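Local coordinates for CBS domain containing membrane protein (Sphaerobacter thermophilus, PDB 4ESY) that is of unknown function, its C-terminal part being a pair of CBS motifs, a module that in many relatives senses adenosine-containing ligands and regulates the attached protein, at residues V29-D34 with A41-E46; G63-S68 with L105-V110; D122-I127 with K158-E163; V18-I23 with G149-R154. All blocks are in the same frame, centred on the assembly; numbering follows the deposited sequence.

Interaction 1: V29-D34 with A41-E46; sequences VTVRED and AKTMLE
Val31 and Thr43 are the residues whose backbones come nearest, CA to CA 7.9 Å, where the short edge strand 31-32 and the loop leading into it pass the last turns of helix 37-46. Both strand-side valines point at the helix, and Thr43 points back between them. A single methyl carries the meeting: Thr43 CG2 lies 3.7 Å from Val29 CG1 and 4.2 Å from Val31 CG1. Val29 and Thr43 run past one another in opposite senses, while Val31 comes in at a slant. The rotation of the threonine decides which branch faces the strand. With OG1 beside its own backbone N (chi1 -59°), CG2 lies anti to that nitrogen and reaches outward, and OG1 turns along the helix to hydrogen-bond Ala39 O one turn earlier. On the strand itself, Val31 is tied by backbone hydrogen bonds to Pro53 and Val55, and its side chain also touches Val54. Thr43 thus divides its two branches by character, the hydroxyl satisfied inside the helix and the methyl given to the valines, so the contact between strand and helix is made by the methyl groups of beta-branched side chains through van der Waals packing, without directional bonds.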
loop_
_atom_site.group_PDB
_atom_site.type_symbol
_atom_site.label_atom_id
_atom_site.label_comp_id
_atom_site.label_asym_id
_atom_site.label_seq_id
_atom_site.Cartn_x
_atom_site.Cartn_y
_atom_site.Cartn_z
ATOM N N VAL B 29 15.150 -4.931 3.560
ATOM C CA VAL B 29 16.068 -3.851 3.285
ATOM C C VAL B 29 15.956 -2.879 4.451
ATOM O O VAL B 29 14.872 -2.449 4.784
ATOM C CB VAL B 29 15.722 -3.142 1.966
ATOM C CG1 VAL B 29 16.694 -2.024 1.735
ATOM C CG2 VAL B 29 15.737 -4.139 0.788
ATOM N N THR B 30 17.060 -2.581 5.112
ATOM C CA THR B 30 17.017 -1.676 6.241
ATOM C C THR B 30 17.780 -0.394 5.903
ATOM O O THR B 30 18.534 -0.374 4.925
ATOM C CB THR B 30 17.650 -2.302 7.499
ATOM O OG1 THR B 30 19.066 -2.418 7.306
ATOM C CG2 THR B 30 17.050 -3.662 7.801
ATOM N N VAL B 31 17.580 0.658 6.712
ATOM C CA VAL B 31 18.400 1.855 6.647
ATOM C C VAL B 31 18.971 2.145 8.043
ATOM O O VAL B 31 18.447 1.652 9.067
ATOM C CB VAL B 31 17.571 3.113 6.142
ATOM C CG1 VAL B 31 16.997 2.888 4.710
ATOM C CG2 VAL B 31 16.478 3.450 7.095
ATOM N N ARG B 32 20.036 2.950 8.094
ATOM C CA ARG B 32 20.677 3.280 9.358
ATOM C C ARG B 32 20.072 4.555 9.878
ATOM O O ARG B 32 19.694 5.452 9.103
ATOM C CB ARG B 32 22.194 3.470 9.165
ATOM C CG ARG B 32 22.933 2.191 8.780
ATOM C CD ARG B 32 23.359 1.483 10.068
ATOM N NE ARG B 32 24.162 0.296 9.834
ATOM C CZ ARG B 32 25.489 0.277 9.723
ATOM N NH1 ARG B 32 26.208 1.392 9.808
ATOM N NH2 ARG B 32 26.094 -0.885 9.503
ATOM N N GLU B 33 20.011 4.669 11.199
ATOM C CA GLU B 33 19.406 5.850 11.783
ATOM C C GLU B 33 20.161 7.120 11.411
ATOM O O GLU B 33 19.580 8.189 11.421
ATOM C CB GLU B 33 19.288 5.719 13.303
ATOM C CG GLU B 33 20.623 5.657 13.969
ATOM C CD GLU B 33 20.510 5.415 15.496
ATOM O OE1 GLU B 33 19.468 5.773 16.095
ATOM O OE2 GLU B 33 21.471 4.876 16.086
ATOM N N ASP B 34 21.445 7.000 11.090
ATOM C CA ASP B 34 22.249 8.159 10.687
ATOM C C ASP B 34 22.240 8.409 9.171
ATOM O O ASP B 34 22.915 9.295 8.718
ATOM C CB ASP B 34 23.732 7.985 11.077
ATOM C CG ASP B 34 23.967 7.848 12.579
ATOM O OD1 ASP B 34 23.049 8.069 13.394
ATOM O OD2 ASP B 34 25.117 7.516 12.946
ATOM N N ALA B 41 15.728 7.858 0.699
ATOM C CA ALA B 41 14.851 7.948 -0.479
ATOM C C ALA B 41 15.411 7.082 -1.600
ATOM O O ALA B 41 14.699 6.263 -2.183
ATOM C CB ALA B 41 14.651 9.406 -0.947
ATOM N N LYS B 42 16.706 7.257 -1.859
ATOM C CA LYS B 42 17.408 6.489 -2.865
ATOM C C LYS B 42 17.292 4.969 -2.663
ATOM O O LYS B 42 17.016 4.236 -3.607
ATOM C CB LYS B 42 18.878 6.884 -2.918
ATOM C CG LYS B 42 19.609 6.188 -4.054
ATOM C CD LYS B 42 21.064 6.638 -4.183
ATOM C CE LYS B 42 21.751 5.915 -5.342
ATOM N NZ LYS B 42 23.226 6.004 -5.220
ATOM N N THR B 43 17.525 4.514 -1.438
ATOM C CA THR B 43 17.379 3.112 -1.065
ATOM C C THR B 43 15.972 2.602 -1.338
ATOM O O THR B 43 15.796 1.568 -1.990
ATOM C CB THR B 43 17.709 2.911 0.424
ATOM O OG1 THR B 43 19.045 3.350 0.652
ATOM C CG2 THR B 43 17.593 1.451 0.813
HETATM N N MSE B 44 14.977 3.350 -0.894
HETATM C CA MSE B 44 13.563 2.923 -1.017
HETATM C C MSE B 44 13.110 2.843 -2.468
HETATM O O MSE B 44 12.390 1.918 -2.863
HETATM C CB MSE B 44 12.626 3.890 -0.275
HETATM C CG MSE B 44 12.668 3.810 1.283
HETATM SE SE MSE B 44 11.466 5.261 1.930
HETATM C CE MSE B 44 11.226 4.609 3.721
ATOM N N LEU B 45 13.512 3.839 -3.246
ATOM C CA LEU B 45 13.220 3.844 -4.665
ATOM C C LEU B 45 14.004 2.760 -5.434
ATOM O O LEU B 45 13.453 2.141 -6.332
ATOM C CB LEU B 45 13.463 5.235 -5.277
ATOM C CG LEU B 45 12.484 6.349 -4.889
ATOM C CD1 LEU B 45 12.985 7.639 -5.493
ATOM C CD2 LEU B 45 11.059 6.035 -5.391
ATOM N N GLU B 46 15.277 2.534 -5.101
ATOM C CA GLU B 46 16.040 1.448 -5.761
ATOM C C GLU B 46 15.343 0.112 -5.548
ATOM O O GLU B 46 15.255 -0.694 -6.450
ATOM C CB GLU B 46 17.477 1.308 -5.220
ATOM C CG GLU B 46 18.421 2.470 -5.492
ATOM C CD GLU B 46 19.472 2.170 -6.543
ATOM O OE1 GLU B 46 20.139 3.137 -6.982
ATOM O OE2 GLU B 46 19.634 0.984 -6.929
#

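Interaction 2: G63-S68 with L105-V110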
loop_
_atom_site.group_PDB
_atom_site.type_symbol
_atom_site.label_atom_id
_atom_site.label_comp_id
_atom_site.label_asym_id
_atom_site.label_seq_id
_atom_site.Cartn_x
_atom_site.Cartn_y
_atom_site.Cartn_z
ATOM N N GLY B 63 13.678 1.779 14.921
ATOM C CA GLY B 63 12.541 2.542 14.455
ATOM C C GLY B 63 12.060 2.005 13.124
ATOM O O GLY B 63 12.580 0.998 12.631
ATOM N N ILE B 64 11.034 2.658 12.606
ATOM C CA ILE B 64 10.437 2.382 11.303
ATOM C C ILE B 64 10.329 3.704 10.554
ATOM O O ILE B 64 10.032 4.734 11.154
ATOM C CB ILE B 64 9.029 1.902 11.463
ATOM C CG1 ILE B 64 9.010 0.741 12.438
ATOM C CG2 ILE B 64 8.444 1.486 10.090
ATOM C CD1 ILE B 64 9.692 -0.472 11.874
ATOM N N ILE B 65 10.556 3.687 9.251
ATOM C CA ILE B 65 10.407 4.932 8.497
ATOM C C ILE B 65 9.641 4.603 7.218
ATOM O O ILE B 65 9.833 3.521 6.635
ATOM C CB ILE B 65 11.817 5.554 8.206
ATOM C CG1 ILE B 65 11.739 6.970 7.589
ATOM C CG2 ILE B 65 12.656 4.631 7.332
ATOM C CD1 ILE B 65 13.183 7.645 7.434
ATOM N N THR B 66 8.757 5.519 6.822
ATOM C CA THR B 66 7.947 5.376 5.618
ATOM C C THR B 66 8.024 6.657 4.796
ATOM O O THR B 66 8.547 7.701 5.272
ATOM C CB THR B 66 6.460 5.259 5.953
ATOM O OG1 THR B 66 6.046 6.490 6.572
ATOM C CG2 THR B 66 6.186 4.076 6.881
ATOM N N GLU B 67 7.493 6.594 3.580
ATOM C CA GLU B 67 7.508 7.774 2.713
ATOM C C GLU B 67 6.831 8.962 3.383
ATOM O O GLU B 67 7.332 10.078 3.276
ATOM C CB GLU B 67 6.848 7.477 1.377
ATOM C CG GLU B 67 7.508 6.317 0.614
ATOM C CD GLU B 67 6.587 5.734 -0.478
ATOM O OE1 GLU B 67 5.346 5.823 -0.349
ATOM O OE2 GLU B 67 7.112 5.181 -1.474
ATOM N N SER B 68 5.730 8.710 4.103
ATOM C CA SER B 68 4.943 9.785 4.669
ATOM C C SER B 68 5.717 10.483 5.780
ATOM O O SER B 68 5.489 11.665 6.047
ATOM C CB SER B 68 3.591 9.262 5.204
ATOM O OG SER B 68 3.806 8.228 6.149
ATOM N N LEU B 105 18.831 16.299 7.141
ATOM C CA LEU B 105 18.078 15.501 8.103
ATOM C C LEU B 105 18.398 14.016 7.953
ATOM O O LEU B 105 18.714 13.544 6.844
ATOM C CB LEU B 105 16.573 15.707 7.906
ATOM C CG LEU B 105 15.991 17.115 8.158
ATOM C CD1 LEU B 105 14.463 17.038 8.202
ATOM C CD2 LEU B 105 16.515 17.738 9.443
ATOM N N THR B 106 18.269 13.269 9.043
ATOM C CA THR B 106 18.534 11.834 8.976
ATOM C C THR B 106 17.286 11.023 9.302
ATOM O O THR B 106 16.294 11.560 9.802
ATOM C CB THR B 106 19.616 11.428 9.980
ATOM O OG1 THR B 106 19.186 11.803 11.295
ATOM C CG2 THR B 106 20.928 12.112 9.645
ATOM N N ALA B 107 17.353 9.718 9.040
ATOM C CA ALA B 107 16.238 8.845 9.348
ATOM C C ALA B 107 15.759 9.001 10.766
ATOM O O ALA B 107 14.552 8.951 11.007
ATOM C CB ALA B 107 16.604 7.385 9.108
ATOM N N SER B 108 16.692 9.150 11.703
ATOM C CA SER B 108 16.348 9.192 13.134
ATOM C C SER B 108 15.473 10.400 13.486
ATOM O O SER B 108 14.712 10.373 14.448
ATOM C CB SER B 108 17.613 9.194 13.990
ATOM O OG SER B 108 18.443 10.289 13.654
ATOM N N ALA B 109 15.566 11.449 12.685
ATOM C CA ALA B 109 14.815 12.652 12.952
ATOM C C ALA B 109 13.359 12.531 12.539
ATOM O O ALA B 109 12.514 13.246 13.083
ATOM C CB ALA B 109 15.481 13.838 12.297
ATOM N N VAL B 110 13.042 11.628 11.602
ATOM C CA VAL B 110 11.642 11.427 11.262
ATOM C C VAL B 110 11.048 10.032 11.567
ATOM O O VAL B 110 9.849 9.851 11.443
ATOM C CB VAL B 110 11.351 11.804 9.764
ATOM C CG1 VAL B 110 11.751 13.291 9.474
ATOM C CG2 VAL B 110 12.057 10.847 8.815
#
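Ile65 and Ala107 mark the closest backbone approach, 7.1 Å between CA atoms, where the chain leaving strand 61-64 passes the weakly bonded helical turn 107-110. Ile65 points toward that turn and spans the gap almost alone. Its long branch is fully extended, CG1 anti to the backbone N (chi1 -172°) and chi2 also near 180°, which drives CD1 in between two residues of the turn. There CD1 sits 3.8 Å from both Ala107 CA and Ala107 CB, so it rests on backbone as well as methyl. On its other contact CD1 is 3.7 Å from Val110 CG2, and the same valine methyl lies 4.1 Å from Ile65 CG1, so that it lies along the outer part of the branch. Ala107 and Val110 are held as neighbours by the bond from Val110 N to Ala107 O, 3.1 Å. Val40 and Met44 of helix 37-46 also touch Ile65, and Leu37 touches Val110, completing a buried apolar cluster. Just beyond, Thr66 OG1 and Ser68 OG share a hydrogen bond of 2.9 Å, and Thr66 N is bonded to Asp69 OD2. The arrangement is that of a tandem CBS pair: the lead-in turn of the second motif packs against the end of a strand of the first, beside its Gly-Ile-Ile-Thr-x-x-Asp sequence.

Interaction 3: D122-I127 with K158-E163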
loop_
_atom_site.group_PDB
_atom_site.type_symbol
_atom_site.label_atom_id
_atom_site.label_comp_id
_atom_site.label_asym_id
_atom_site.label_seq_id
_atom_site.Cartn_x
_atom_site.Cartn_y
_atom_site.Cartn_z
ATOM N N ASP B 122 5.757 -16.606 15.403
ATOM C CA ASP B 122 4.364 -16.267 15.752
ATOM C C ASP B 122 3.402 -16.582 14.578
ATOM O O ASP B 122 3.794 -16.621 13.412
ATOM C CB ASP B 122 4.218 -14.762 16.082
ATOM C CG ASP B 122 4.941 -14.322 17.382
ATOM O OD1 ASP B 122 5.148 -15.171 18.289
ATOM O OD2 ASP B 122 5.263 -13.091 17.496
ATOM N N SER B 123 2.123 -16.738 14.869
ATOM C CA SER B 123 1.185 -17.091 13.818
ATOM C C SER B 123 0.601 -15.869 13.121
ATOM O O SER B 123 0.492 -14.784 13.683
ATOM C CB SER B 123 0.042 -17.941 14.392
ATOM O OG SER B 123 -0.773 -17.126 15.185
ATOM N N VAL B 124 0.169 -16.076 11.891
ATOM C CA VAL B 124 -0.595 -15.063 11.171
ATOM C C VAL B 124 -1.781 -14.528 12.011
ATOM O O VAL B 124 -1.969 -13.309 12.119
ATOM C CB VAL B 124 -1.065 -15.623 9.794
ATOM C CG1 VAL B 124 -2.260 -14.853 9.253
ATOM C CG2 VAL B 124 0.106 -15.635 8.800
ATOM N N GLY B 125 -2.550 -15.435 12.619
ATOM C CA GLY B 125 -3.691 -15.046 13.429
ATOM C C GLY B 125 -3.291 -14.072 14.526
ATOM O O GLY B 125 -3.935 -13.054 14.760
ATOM N N SER B 126 -2.175 -14.350 15.174
ATOM C CA SER B 126 -1.778 -13.550 16.325
ATOM C C SER B 126 -1.304 -12.141 15.897
ATOM O O SER B 126 -1.587 -11.148 16.565
ATOM C CB SER B 126 -0.678 -14.293 17.093
ATOM O OG SER B 126 0.544 -14.230 16.369
ATOM N N ILE B 127 -0.587 -12.039 14.779
ATOM C CA ILE B 127 -0.207 -10.721 14.287
ATOM C C ILE B 127 -1.452 -9.969 13.748
ATOM O O ILE B 127 -1.624 -8.776 13.977
ATOM C CB ILE B 127 1.003 -10.793 13.289
ATOM C CG1 ILE B 127 1.556 -9.408 12.984
ATOM C CG2 ILE B 127 0.599 -11.356 11.982
ATOM C CD1 ILE B 127 3.046 -9.441 12.521
ATOM N N LYS B 158 -4.337 -10.338 1.996
ATOM C CA LYS B 158 -4.201 -11.423 1.015
ATOM C C LYS B 158 -4.547 -12.788 1.612
ATOM O O LYS B 158 -4.737 -13.760 0.881
ATOM C CB LYS B 158 -2.770 -11.459 0.466
ATOM C CG LYS B 158 -2.397 -10.237 -0.404
ATOM C CD LYS B 158 -0.925 -10.269 -0.714
ATOM C CE LYS B 158 -0.571 -9.182 -1.701
ATOM N NZ LYS B 158 0.869 -9.238 -1.947
ATOM N N LEU B 159 -4.650 -12.834 2.938
ATOM C CA LEU B 159 -4.888 -14.070 3.690
ATOM C C LEU B 159 -6.184 -14.086 4.476
ATOM O O LEU B 159 -6.873 -15.097 4.499
ATOM C CB LEU B 159 -3.744 -14.304 4.677
ATOM C CG LEU B 159 -2.419 -14.580 3.978
ATOM C CD1 LEU B 159 -1.264 -14.457 4.953
ATOM C CD2 LEU B 159 -2.512 -15.966 3.457
ATOM N N LEU B 160 -6.533 -12.989 5.137
ATOM C CA LEU B 160 -7.706 -13.062 5.989
ATOM C C LEU B 160 -8.309 -11.687 6.223
ATOM O O LEU B 160 -7.637 -10.688 6.058
ATOM C CB LEU B 160 -7.379 -13.792 7.327
ATOM C CG LEU B 160 -6.610 -13.048 8.442
ATOM C CD1 LEU B 160 -6.393 -13.951 9.690
ATOM C CD2 LEU B 160 -5.282 -12.442 7.999
ATOM N N LEU B 161 -9.587 -11.656 6.592
ATOM C CA LEU B 161 -10.270 -10.408 6.871
ATOM C C LEU B 161 -9.687 -9.816 8.148
ATOM O O LEU B 161 -9.169 -10.550 8.986
ATOM C CB LEU B 161 -11.769 -10.660 7.056
ATOM C CG LEU B 161 -12.483 -11.182 5.812
ATOM C CD1 LEU B 161 -13.894 -11.740 6.105
ATOM C CD2 LEU B 161 -12.544 -10.061 4.781
ATOM N N LEU B 162 -9.764 -8.499 8.297
ATOM C CA LEU B 162 -9.400 -7.858 9.560
ATOM C C LEU B 162 -10.570 -7.053 10.173
ATOM O O LEU B 162 -10.997 -6.033 9.622
ATOM C CB LEU B 162 -8.162 -6.974 9.375
ATOM C CG LEU B 162 -6.995 -7.710 8.719
ATOM C CD1 LEU B 162 -5.887 -6.765 8.355
ATOM C CD2 LEU B 162 -6.492 -8.787 9.648
ATOM N N GLU B 163 -11.081 -7.527 11.309
ATOM C CA GLU B 163 -12.127 -6.830 12.074
ATOM C C GLU B 163 -13.351 -6.434 11.238
ATOM O O GLU B 163 -13.652 -7.047 10.210
ATOM C CB GLU B 163 -11.553 -5.596 12.792
ATOM C CG GLU B 163 -12.467 -4.977 13.860
ATOM C CD GLU B 163 -12.438 -5.730 15.185
ATOM O OE1 GLU B 163 -12.239 -5.080 16.236
ATOM O OE2 GLU B 163 -12.620 -6.966 15.175
#
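Val124 is the first residue of helix 124-134 in the second CBS motif, right after the Ser123 N-cap, and it packs on Leu159 and Leu160 of the irregular tail that follows helix 153-157. The closest backbone approach, Val124 CA to Leu159 CA, is a roomy 8.7 Å, so side chains do all the bridging. Val124 splits its methyls between the two leucines: CG1 lies 4.1 Å from Leu160 CD2, and CG2 lies 4.3 Å from Leu159 CD1. Both leucines point toward the helix start, although they are adjacent in a tail without regular structure. Leu160 manages this with CG lodged between its backbone N and carbonyl carbon (chi1 77°); its side chain and that of Val124 lie alongside one another, pointing opposite ways. The tail is held from other sides too. Leu159 also touches Ile15 of helix 2-17 and an aromatic side chain of the other subunit, while Leu160 leans on Arg16 and Ala128. Outside this pair of segments, Lys158 NZ forms a salt bridge to an acidic side chain of the other subunit, so the tail lies close to the dimer contact. The helix start that presents Val124 is stapled by two serines. Ser123 OG caps it by accepting from Ser126 N at 3.1 Å, with an N-H...O angle of 151°. In return Ser126 OG donates to Ser123 O at 2.7 Å, arriving in the carbonyl plane on a lone pair, and that same oxygen also takes Ile127 N.

Interaction 4: V18-I23 with G149-R154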
loop_
_atom_site.group_PDB
_atom_site.type_symbol
_atom_site.label_atom_id
_atom_site.label_comp_id
_atom_site.label_asym_id
_atom_site.label_seq_id
_atom_site.Cartn_x
_atom_site.Cartn_y
_atom_site.Cartn_z
ATOM N N VAL B 18 -0.659 -20.407 10.101
ATOM C CA VAL B 18 0.568 -20.219 9.312
ATOM C C VAL B 18 1.616 -19.373 10.062
ATOM O O VAL B 18 1.307 -18.308 10.577
ATOM C CB VAL B 18 0.205 -19.520 7.994
ATOM C CG1 VAL B 18 1.465 -19.079 7.212
ATOM C CG2 VAL B 18 -0.742 -20.420 7.153
ATOM N N PRO B 19 2.868 -19.843 10.145
ATOM C CA PRO B 19 3.789 -18.964 10.894
ATOM C C PRO B 19 4.188 -17.755 10.060
ATOM O O PRO B 19 4.294 -17.852 8.834
ATOM C CB PRO B 19 5.008 -19.853 11.194
ATOM C CG PRO B 19 4.917 -20.988 10.196
ATOM C CD PRO B 19 3.447 -21.161 9.848
ATOM N N ILE B 20 4.367 -16.627 10.737
ATOM C CA ILE B 20 4.822 -15.392 10.102
ATOM C C ILE B 20 5.963 -15.579 9.122
ATOM O O ILE B 20 5.918 -15.048 8.016
ATOM C CB ILE B 20 5.241 -14.319 11.146
ATOM C CG1 ILE B 20 4.000 -13.763 11.810
ATOM C CG2 ILE B 20 5.937 -13.150 10.463
ATOM C CD1 ILE B 20 3.024 -13.300 10.767
ATOM N N ARG B 21 6.978 -16.336 9.510
ATOM C CA ARG B 21 8.152 -16.464 8.642
ATOM C C ARG B 21 7.779 -16.982 7.236
ATOM O O ARG B 21 8.494 -16.723 6.275
ATOM C CB ARG B 21 9.269 -17.299 9.297
ATOM C CG ARG B 21 9.393 -18.722 8.767
ATOM C CD ARG B 21 10.201 -19.615 9.701
ATOM N NE ARG B 21 9.309 -20.403 10.547
ATOM C CZ ARG B 21 9.402 -20.477 11.869
ATOM N NH1 ARG B 21 10.369 -19.821 12.509
ATOM N NH2 ARG B 21 8.526 -21.213 12.549
ATOM N N ASP B 22 6.632 -17.661 7.118
ATOM C CA ASP B 22 6.152 -18.164 5.823
ATOM C C ASP B 22 5.627 -17.052 4.900
ATOM O O ASP B 22 5.556 -17.239 3.706
ATOM C CB ASP B 22 5.063 -19.227 6.005
ATOM C CG ASP B 22 5.621 -20.591 6.363
ATOM O OD1 ASP B 22 6.861 -20.770 6.389
ATOM O OD2 ASP B 22 4.809 -21.505 6.601
ATOM N N ILE B 23 5.254 -15.903 5.453
ATOM C CA ILE B 23 4.750 -14.829 4.620
ATOM C C ILE B 23 5.794 -13.758 4.333
ATOM O O ILE B 23 5.542 -12.856 3.524
ATOM C CB ILE B 23 3.447 -14.187 5.151
ATOM C CG1 ILE B 23 3.694 -13.278 6.354
ATOM C CG2 ILE B 23 2.430 -15.270 5.513
ATOM C CD1 ILE B 23 2.409 -12.517 6.812
ATOM N N GLY B 149 11.738 -8.494 8.724
ATOM C CA GLY B 149 10.661 -8.097 7.843
ATOM C C GLY B 149 9.761 -7.051 8.456
ATOM O O GLY B 149 9.919 -6.711 9.626
ATOM N N ILE B 150 8.825 -6.541 7.652
ATOM C CA ILE B 150 7.727 -5.711 8.142
ATOM C C ILE B 150 6.454 -6.280 7.541
ATOM O O ILE B 150 6.383 -6.501 6.341
ATOM C CB ILE B 150 7.844 -4.225 7.749
ATOM C CG1 ILE B 150 8.931 -3.516 8.545
ATOM C CG2 ILE B 150 6.516 -3.489 8.057
ATOM C CD1 ILE B 150 9.228 -2.078 8.044
ATOM N N VAL B 151 5.477 -6.573 8.383
ATOM C CA VAL B 151 4.226 -7.129 7.892
ATOM C C VAL B 151 3.218 -5.978 7.875
ATOM O O VAL B 151 3.089 -5.231 8.854
ATOM C CB VAL B 151 3.733 -8.272 8.793
ATOM C CG1 VAL B 151 2.247 -8.630 8.484
ATOM C CG2 VAL B 151 4.649 -9.481 8.640
ATOM N N THR B 152 2.573 -5.775 6.735
ATOM C CA THR B 152 1.595 -4.698 6.626
ATOM C C THR B 152 0.164 -5.243 6.620
ATOM O O THR B 152 -0.068 -6.433 6.425
ATOM C CB THR B 152 1.785 -3.913 5.327
ATOM O OG1 THR B 152 1.564 -4.808 4.229
ATOM C CG2 THR B 152 3.216 -3.375 5.247
ATOM N N ARG B 153 -0.788 -4.339 6.778
ATOM C CA ARG B 153 -2.196 -4.683 6.686
ATOM C C ARG B 153 -2.481 -5.246 5.282
ATOM O O ARG B 153 -3.161 -6.241 5.163
ATOM C CB ARG B 153 -3.057 -3.461 7.027
ATOM C CG ARG B 153 -4.533 -3.727 7.170
ATOM C CD ARG B 153 -5.267 -2.468 7.649
ATOM N NE ARG B 153 -4.986 -2.165 9.059
ATOM C CZ ARG B 153 -5.797 -2.483 10.072
ATOM N NH1 ARG B 153 -6.952 -3.107 9.833
ATOM N NH2 ARG B 153 -5.472 -2.163 11.325
ATOM N N ARG B 154 -1.914 -4.643 4.234
ATOM C CA ARG B 154 -2.086 -5.180 2.883
ATOM C C ARG B 154 -1.645 -6.644 2.733
ATOM O O ARG B 154 -2.349 -7.433 2.090
ATOM C CB ARG B 154 -1.362 -4.326 1.827
ATOM C CG ARG B 154 -1.303 -5.054 0.461
ATOM C CD ARG B 154 -0.649 -4.249 -0.683
ATOM N NE ARG B 154 -0.677 -4.988 -1.952
ATOM C CZ ARG B 154 0.006 -4.620 -3.041
ATOM N NH1 ARG B 154 0.788 -3.532 -2.998
ATOM N NH2 ARG B 154 -0.067 -5.340 -4.169
#
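Ile23 reaches Val151 across a span of 8.4 Å between their CA atoms, and its side chain can be followed outward. From CB, which points toward strand 146-152, the two branches part. CG2 goes to the side where Val124 and Leu159 lie and packs among their methyls. CG1, set between the backbone N and the carbonyl carbon (chi1 75°), carries the chain on toward the strand, and an extended chi2 of 174° places CD1 at its furthest reach. That tip meets the forked end of Val151, 4.2 Å from Val151 CG2 and equally 4.2 Å from Val151 CG1, the two side chains crossing at about a right angle. Ile20 joins from the same turn, its CG2 methyl 4.3 Å from Val151 CG2. Both isoleucines face the strand because the backbone folds tightly here, with Ile23 N bonded to Ile20 O at 2.8 Å. Within the hairpin, Val151 is paired by backbone bonds with Ile139, and Val141, Met131 and Leu156 add to the apolar surroundings; an aromatic side chain of the other subunit also packs on Ile23. The lead-in turn of the first CBS motif is thereby fixed on the second motif's hairpin by methyl groups at ordinary van der Waals distance. The buried methyls keep apolar surface from solvent, and the turn's backbone bonds go partly to Asp122 and Val124 instead.

In the fold
From the N terminus, helix 2-17 leads into 18-23, which opens interaction 4, the longest loop. Interaction 1 closes first, a short strand-to-helix return within the first CBS motif. Interaction 2 follows in series, also inside the loop of interaction 4; it brings the start of the second motif back to the first, and Glu33 O to Ser108 N joins it to interaction 1. Segment 122-127 opens interaction 3 before 149-154 closes interaction 4, so these two cross, knitted by backbone bonds from Ile20 and Val124; 158-163 closes interaction 3 last, at the C-terminal end of the model. Interactions 2 and 4 are counterparts: each motif's lead-in turn packs on the other motif's strand.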